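Local coordinates for transcriptional regulator, AraC family (Pseudomonas putida, PDB 3GRA), which probably binds specific DNA sequences to regulate transcription, the present chain being its DJ-1/PfpI-like domain without the AraC-type helix-turn-helix part, at residues Leu12-Phe21 against Val51-Leu59; Pro5-Leu13 against Asp37-Leu46. All blocks are in the same frame, centred on the assembly; numbering follows the deposited sequence.

In the fold
From the N terminus the chain follows strand 6-12, turns through 13-17, comes back along helix 18-34 and sets off again in strand 39-45, in the same direction as the first strand. Contact 2 (5-13 with 37-46) closes this first loop by pairing the two strands in parallel, with most of the intervening residues in the helix. The chain then makes the hairpin of strands 50-52 and 58-60, and contact 1 (12-21 with 51-59) brings it back against the turn between strand 6-12 and its helix. The segments alternate along the chain, so the two closures cross; they share L12 and L13. F21 meets F10, joining the helix start to the central sheet, and V51 touches S45, joining the hairpin to it.

Contact 1 of 2, residues Leu12-Phe21 against Val51-Leu59; sequences LLEHFSMASF and VLSDLGLEL. With EDO (1,2-ethanediol), chain C.
A beta hairpin, strands 50-52 and 58-60, packs against the turn that leads from strand 6-12 into helix 18-34 of this DJ-1/PfpI-like domain. D54, in the type I turn from S53 to G56, reaches the helix start: its OD1 takes the N-H of M18 at 2.8 Å, from above the carboxylate plane, while its own N gives a 3.1 Å bond to F16 O. Water bridges D54 OD2 to A19 N, so the carboxylate receives the M18 N-H directly and that of A19 through the water. With an alanine at D54, the N-H of M18 would probably lose its acceptor and the water at A19 N one of its holders. H15 N bonds to L52 O at 2.8 Å. The bent side chain of M18, a selenomethionine, crosses L55 at about a right angle, CG 3.7 Å from L55 CD1. With CG between its backbone N and carbonyl carbon (chi1 70°), the F16 ring lies between L12 CB over one face and S53 CB over the other. L59 CD1 meets its edge, and L59 CD2 reaches F21 CE2. S53 OG donates to L57 O, and S53 CB makes a CH-pi contact, 3.6 Å from the F16 ring centroid.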
# COMPACT_ATOMS: atom_id res chain seq x y z
N LEU A 12 10.13 -1.82 6.35
CA LEU A 12 9.04 -0.87 6.55
C LEU A 12 9.27 -0.08 7.82
O LEU A 12 9.27 -0.65 8.91
CB LEU A 12 7.70 -1.61 6.64
CG LEU A 12 7.33 -2.62 5.54
CD1 LEU A 12 5.95 -3.18 5.83
CD2 LEU A 12 7.34 -1.94 4.15
N LEU A 13 9.48 1.22 7.68
CA LEU A 13 9.70 2.10 8.80
C LEU A 13 8.35 2.65 9.25
O LEU A 13 7.37 2.62 8.49
CB LEU A 13 10.62 3.27 8.40
CG LEU A 13 12.01 2.93 7.84
CD1 LEU A 13 12.78 4.21 7.58
CD2 LEU A 13 12.75 2.05 8.83
N GLU A 14 8.28 3.14 10.49
CA GLU A 14 7.03 3.66 10.99
C GLU A 14 6.52 4.79 10.08
O GLU A 14 7.30 5.64 9.66
CB GLU A 14 7.18 4.17 12.42
CG GLU A 14 5.92 3.96 13.27
CD GLU A 14 5.84 4.92 14.45
OE1 GLU A 14 5.91 6.14 14.22
OE2 GLU A 14 5.68 4.45 15.60
N HIS A 15 5.23 4.75 9.77
CA HIS A 15 4.57 5.75 8.93
C HIS A 15 5.03 5.70 7.47
O HIS A 15 5.01 6.71 6.77
CB HIS A 15 4.78 7.16 9.50
CG HIS A 15 4.44 7.28 10.96
ND1 HIS A 15 3.32 6.70 11.50
CD2 HIS A 15 5.08 7.91 11.97
CE1 HIS A 15 3.27 6.97 12.80
NE2 HIS A 15 4.33 7.70 13.11
N PHE A 16 5.43 4.51 7.02
CA PHE A 16 5.89 4.31 5.65
C PHE A 16 4.75 4.57 4.66
O PHE A 16 3.59 4.25 4.93
CB PHE A 16 6.40 2.88 5.48
CG PHE A 16 5.30 1.83 5.52
CD1 PHE A 16 4.68 1.42 4.34
CD2 PHE A 16 4.92 1.23 6.72
CE1 PHE A 16 3.69 0.43 4.36
CE2 PHE A 16 3.94 0.24 6.75
CZ PHE A 16 3.32 -0.17 5.57
N SER A 17 5.09 5.15 3.52
CA SER A 17 4.10 5.40 2.48
C SER A 17 3.51 4.05 2.06
O SER A 17 4.20 3.21 1.48
CB SER A 17 4.78 6.08 1.30
OG SER A 17 3.92 6.08 0.18
N MSE A 18 2.24 3.82 2.36
CA MSE A 18 1.64 2.52 2.00
C MSE A 18 1.47 2.34 0.50
O MSE A 18 1.62 1.23 -0.02
CB MSE A 18 0.28 2.35 2.68
CG MSE A 18 -0.43 1.06 2.27
SE MSE A 18 0.25 -0.43 3.03
CE MSE A 18 -0.88 -0.51 4.41
N ALA A 19 1.15 3.43 -0.18
CA ALA A 19 0.94 3.44 -1.62
C ALA A 19 2.25 3.17 -2.36
O ALA A 19 2.25 2.54 -3.42
CB ALA A 19 0.37 4.79 -2.05
N SER A 20 3.36 3.65 -1.80
CA SER A 20 4.65 3.41 -2.43
C SER A 20 4.96 1.92 -2.32
O SER A 20 5.32 1.27 -3.30
CB SER A 20 5.75 4.21 -1.72
OG SER A 20 5.65 5.59 -2.02
N PHE A 21 4.78 1.39 -1.12
CA PHE A 21 5.06 -0.01 -0.88
C PHE A 21 4.15 -0.98 -1.65
O PHE A 21 4.64 -1.93 -2.26
CB PHE A 21 4.97 -0.32 0.61
CG PHE A 21 5.23 -1.76 0.93
CD1 PHE A 21 6.44 -2.35 0.59
CD2 PHE A 21 4.27 -2.52 1.57
CE1 PHE A 21 6.68 -3.68 0.88
CE2 PHE A 21 4.50 -3.86 1.87
CZ PHE A 21 5.70 -4.44 1.52
N VAL A 51 4.11 -3.17 11.62
CA VAL A 51 4.55 -1.83 11.30
C VAL A 51 3.35 -0.98 10.90
O VAL A 51 2.49 -1.41 10.14
CB VAL A 51 5.56 -1.83 10.14
CG1 VAL A 51 6.10 -0.43 9.92
CG2 VAL A 51 6.69 -2.81 10.43
N LEU A 52 3.29 0.23 11.44
CA LEU A 52 2.21 1.14 11.14
C LEU A 52 2.53 1.93 9.88
O LEU A 52 3.64 2.44 9.73
CB LEU A 52 2.01 2.11 12.31
CG LEU A 52 0.89 3.13 12.08
CD1 LEU A 52 -0.47 2.43 12.10
CD2 LEU A 52 0.97 4.20 13.17
N SER A 53 1.55 2.04 8.99
CA SER A 53 1.71 2.78 7.75
C SER A 53 1.07 4.17 7.89
O SER A 53 0.40 4.45 8.90
CB SER A 53 1.03 2.05 6.60
OG SER A 53 -0.36 2.12 6.77
N ASP A 54 1.25 4.99 6.87
CA ASP A 54 0.74 6.35 6.85
C ASP A 54 -0.77 6.39 6.72
O ASP A 54 -1.38 7.45 6.75
CB ASP A 54 1.40 7.14 5.71
CG ASP A 54 1.04 6.61 4.32
OD1 ASP A 54 0.81 5.39 4.17
OD2 ASP A 54 1.02 7.41 3.38
N LEU A 55 -1.37 5.22 6.58
CA LEU A 55 -2.80 5.10 6.45
C LEU A 55 -3.45 4.63 7.76
O LEU A 55 -4.64 4.38 7.80
CB LEU A 55 -3.14 4.10 5.33
CG LEU A 55 -2.82 4.42 3.87
CD1 LEU A 55 -3.32 3.26 2.98
CD2 LEU A 55 -3.48 5.72 3.44
N GLY A 56 -2.66 4.50 8.82
CA GLY A 56 -3.20 4.05 10.09
C GLY A 56 -3.27 2.54 10.21
O GLY A 56 -3.53 2.01 11.29
N LEU A 57 -3.04 1.84 9.10
CA LEU A 57 -3.06 0.39 9.09
C LEU A 57 -1.71 -0.22 9.43
O LEU A 57 -0.66 0.35 9.10
CB LEU A 57 -3.48 -0.12 7.71
CG LEU A 57 -4.95 -0.14 7.26
CD1 LEU A 57 -5.79 0.89 8.00
CD2 LEU A 57 -4.96 0.10 5.77
N GLU A 58 -1.74 -1.38 10.07
CA GLU A 58 -0.53 -2.09 10.42
C GLU A 58 -0.39 -3.31 9.52
O GLU A 58 -1.38 -3.98 9.22
CB GLU A 58 -0.59 -2.55 11.88
CG GLU A 58 -0.69 -1.43 12.90
CD GLU A 58 -0.55 -1.95 14.32
OE1 GLU A 58 -1.33 -2.84 14.71
OE2 GLU A 58 0.34 -1.47 15.05
N LEU A 59 0.83 -3.59 9.06
CA LEU A 59 1.10 -4.76 8.22
C LEU A 59 1.94 -5.74 9.01
O LEU A 59 2.81 -5.33 9.79
CB LEU A 59 1.90 -4.38 6.98
CG LEU A 59 1.20 -3.78 5.77
CD1 LEU A 59 0.69 -2.41 6.13
CD2 LEU A 59 2.16 -3.72 4.61
C1 EDO C . 10.79 0.22 11.80
O1 EDO C . 10.90 -0.93 10.98
C2 EDO C . 9.58 0.09 12.76
O2 EDO C . 8.89 -1.17 12.56
O HOH W 1 0.96 6.39 10.66
O HOH W 2 -0.13 5.81 1.21

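Contact 2 of 2, residues Pro5-Leu13 against Asp37-Leu46; sequences PYRVDFILL and DSFQFTPLSL. With EDO (1,2-ethanediol), chain C.
R7 and Q40 meet obliquely on one face of two paired strands, the guanidinium and amide planes 82° apart. The R7 chain bends at chi3 (56°), which brings its flat group back over the neighbouring strand: Q40 O lies over one guanidinium face, and T42 OG1 sits at the edge, in plane, taking a 3.3 Å bond from R7 NH2. The same nitrogen forms a salt bridge with D9 OD1 at 2.8 Å, so one NH2 serves both partners. A long, planar cation suits this place because it can span to a carboxylate two residues on along its own strand and to a hydroxyl on the next. D9 and T42 lie side by side, pointing the same way, and L44 CD1 packs 3.5 Å from D9 OD2. Farther along, I11 CG2 meets L46 CD2. P5 and Q40 also run alongside each other.

The opposite face, with Y6, V8, F10, F39, F41 and P43, is largely aromatic. Y6 and F39 cross obliquely, with Y6 CD2 at the edge of the F39 ring, while F10 and F41 point the same way and F10 CE2 meets F41 CB at 4.1 Å. V8 sets CG1 at the edge of the F41 ring, 3.9 Å from F41 CB. Helix 18-34 packs on F41 and V8, and helix 161-176 on Y6 and F39.

Six backbone bonds join the strands, among them Y6 N to S38 O and L12 N to L44 O, while T42 N and V8 O stay 3.5 Å apart. P43 falls where the pairing with strand 6-12 asks for no N-H, so a proline is tolerated, and its CB lies 4.0 Å from L12 CD1. Two parallel strands, their axes 28° apart, joined through helix 18-34, form a beta-alpha-beta crossover in the central sheet of the DJ-1/PfpI fold.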
# COMPACT_ATOMS: atom_id res chain seq x y z
N PRO A 5 15.55 -16.75 -9.07
CA PRO A 5 14.59 -15.91 -8.32
C PRO A 5 15.27 -14.68 -7.70
O PRO A 5 16.11 -14.81 -6.83
CB PRO A 5 13.99 -16.79 -7.23
CG PRO A 5 15.13 -17.78 -7.00
CD PRO A 5 15.69 -18.06 -8.41
N TYR A 6 14.92 -13.50 -8.18
CA TYR A 6 15.52 -12.28 -7.65
C TYR A 6 14.87 -12.03 -6.27
O TYR A 6 13.65 -11.92 -6.17
CB TYR A 6 15.26 -11.11 -8.61
CG TYR A 6 16.08 -9.87 -8.31
CD1 TYR A 6 17.44 -9.82 -8.63
CD2 TYR A 6 15.51 -8.78 -7.67
CE1 TYR A 6 18.20 -8.68 -8.31
CE2 TYR A 6 16.25 -7.65 -7.35
CZ TYR A 6 17.59 -7.60 -7.67
OH TYR A 6 18.30 -6.47 -7.35
N ARG A 7 15.68 -11.97 -5.23
CA ARG A 7 15.18 -11.76 -3.86
C ARG A 7 15.25 -10.31 -3.40
O ARG A 7 16.32 -9.73 -3.31
CB ARG A 7 15.97 -12.61 -2.85
CG ARG A 7 15.46 -14.04 -2.67
CD ARG A 7 15.76 -14.52 -1.25
NE ARG A 7 15.18 -13.61 -0.24
CZ ARG A 7 13.89 -13.56 0.07
NH1 ARG A 7 13.03 -14.37 -0.52
NH2 ARG A 7 13.46 -12.69 0.97
N VAL A 8 14.09 -9.74 -3.08
CA VAL A 8 14.05 -8.37 -2.60
C VAL A 8 13.20 -8.20 -1.34
O VAL A 8 12.04 -8.57 -1.30
CB VAL A 8 13.51 -7.41 -3.69
CG1 VAL A 8 12.18 -7.92 -4.20
CG2 VAL A 8 13.37 -5.99 -3.14
N ASP A 9 13.82 -7.63 -0.30
CA ASP A 9 13.14 -7.39 0.97
C ASP A 9 12.92 -5.89 1.19
O ASP A 9 13.73 -5.06 0.78
CB ASP A 9 13.93 -7.97 2.13
CG ASP A 9 13.65 -9.45 2.36
OD1 ASP A 9 12.81 -10.02 1.63
OD2 ASP A 9 14.28 -10.02 3.28
N PHE A 10 11.83 -5.56 1.87
CA PHE A 10 11.47 -4.18 2.13
C PHE A 10 11.43 -3.86 3.62
O PHE A 10 10.63 -4.44 4.36
CB PHE A 10 10.09 -3.89 1.55
CG PHE A 10 9.99 -4.08 0.06
CD1 PHE A 10 10.18 -3.02 -0.81
CD2 PHE A 10 9.68 -5.34 -0.48
CE1 PHE A 10 10.06 -3.19 -2.19
CE2 PHE A 10 9.55 -5.52 -1.86
CZ PHE A 10 9.74 -4.44 -2.72
N ILE A 11 12.29 -2.95 4.06
CA ILE A 11 12.27 -2.56 5.47
C ILE A 11 11.20 -1.49 5.63
O ILE A 11 11.33 -0.38 5.10
CB ILE A 11 13.64 -2.00 5.92
CG1 ILE A 11 14.72 -3.08 5.82
CG2 ILE A 11 13.55 -1.55 7.38
CD1 ILE A 11 16.10 -2.58 6.07
N LEU A 12 10.13 -1.82 6.35
CA LEU A 12 9.04 -0.87 6.55
C LEU A 12 9.27 -0.08 7.82
O LEU A 12 9.27 -0.65 8.91
CB LEU A 12 7.70 -1.61 6.64
CG LEU A 12 7.33 -2.62 5.54
CD1 LEU A 12 5.95 -3.18 5.83
CD2 LEU A 12 7.34 -1.94 4.15
N LEU A 13 9.48 1.22 7.68
CA LEU A 13 9.70 2.10 8.80
C LEU A 13 8.35 2.65 9.25
O LEU A 13 7.37 2.62 8.49
CB LEU A 13 10.62 3.27 8.40
CG LEU A 13 12.01 2.93 7.84
CD1 LEU A 13 12.78 4.21 7.58
CD2 LEU A 13 12.75 2.05 8.83
N ASP A 37 8.05 -17.51 -10.26
CA ASP A 37 9.21 -17.29 -9.40
C ASP A 37 10.28 -16.34 -9.94
O ASP A 37 11.47 -16.64 -9.90
CB ASP A 37 9.85 -18.62 -9.00
CG ASP A 37 10.31 -19.43 -10.18
OD1 ASP A 37 11.09 -18.90 -11.00
OD2 ASP A 37 9.89 -20.61 -10.29
N SER A 38 9.84 -15.19 -10.44
CA SER A 38 10.79 -14.21 -10.93
C SER A 38 11.33 -13.46 -9.72
O SER A 38 12.49 -13.07 -9.68
CB SER A 38 10.10 -13.23 -11.88
OG SER A 38 9.55 -13.91 -13.00
N PHE A 39 10.47 -13.28 -8.72
CA PHE A 39 10.84 -12.56 -7.49
C PHE A 39 10.34 -13.21 -6.20
O PHE A 39 9.26 -13.80 -6.16
CB PHE A 39 10.25 -11.14 -7.52
CG PHE A 39 10.72 -10.29 -8.66
CD1 PHE A 39 11.98 -9.72 -8.64
CD2 PHE A 39 9.88 -10.04 -9.74
CE1 PHE A 39 12.40 -8.90 -9.67
CE2 PHE A 39 10.30 -9.22 -10.78
CZ PHE A 39 11.55 -8.65 -10.74
N GLN A 40 11.14 -13.07 -5.14
CA GLN A 40 10.80 -13.54 -3.80
C GLN A 40 10.99 -12.29 -2.93
O GLN A 40 12.05 -11.67 -2.96
CB GLN A 40 11.75 -14.64 -3.32
CG GLN A 40 11.86 -15.83 -4.23
CD GLN A 40 12.75 -16.92 -3.65
OE1 GLN A 40 12.32 -17.70 -2.81
NE2 GLN A 40 14.00 -16.96 -4.10
N PHE A 41 9.98 -11.94 -2.15
CA PHE A 41 10.05 -10.74 -1.31
C PHE A 41 9.44 -10.92 0.08
O PHE A 41 8.61 -11.80 0.29
CB PHE A 41 9.37 -9.59 -2.06
CG PHE A 41 8.28 -10.05 -2.98
CD1 PHE A 41 7.01 -10.29 -2.50
CD2 PHE A 41 8.56 -10.31 -4.32
CE1 PHE A 41 6.01 -10.81 -3.34
CE2 PHE A 41 7.57 -10.83 -5.17
CZ PHE A 41 6.29 -11.08 -4.68
N THR A 42 9.87 -10.08 1.02
CA THR A 42 9.38 -10.15 2.40
C THR A 42 9.35 -8.79 3.10
O THR A 42 10.31 -8.03 3.06
CB THR A 42 10.28 -11.05 3.26
OG1 THR A 42 10.60 -12.24 2.54
CG2 THR A 42 9.56 -11.43 4.54
N PRO A 43 8.23 -8.47 3.75
CA PRO A 43 8.17 -7.19 4.45
C PRO A 43 8.97 -7.40 5.75
O PRO A 43 8.83 -8.43 6.41
CB PRO A 43 6.67 -6.99 4.70
CG PRO A 43 6.15 -8.40 4.82
CD PRO A 43 6.93 -9.17 3.77
N LEU A 44 9.84 -6.44 6.07
CA LEU A 44 10.68 -6.54 7.25
C LEU A 44 10.51 -5.36 8.22
O LEU A 44 10.24 -4.23 7.81
CB LEU A 44 12.16 -6.63 6.85
CG LEU A 44 12.70 -7.79 5.98
CD1 LEU A 44 14.20 -7.55 5.79
CD2 LEU A 44 12.46 -9.14 6.64
N SER A 45 10.66 -5.64 9.51
CA SER A 45 10.55 -4.62 10.56
C SER A 45 11.81 -4.65 11.41
O SER A 45 12.32 -5.71 11.73
CB SER A 45 9.36 -4.91 11.47
OG SER A 45 9.47 -4.17 12.68
N LEU A 46 12.29 -3.47 11.76
CA LEU A 46 13.48 -3.36 12.59
C LEU A 46 13.17 -3.82 14.01
O LEU A 46 13.98 -4.50 14.63
CB LEU A 46 14.00 -1.92 12.58
CG LEU A 46 14.45 -1.46 11.19
CD1 LEU A 46 15.03 -0.07 11.26
CD2 LEU A 46 15.49 -2.44 10.65
C1 EDO C . 10.79 0.22 11.80
O1 EDO C . 10.90 -0.93 10.98
C2 EDO C . 9.58 0.09 12.76
O2 EDO C . 8.89 -1.17 12.56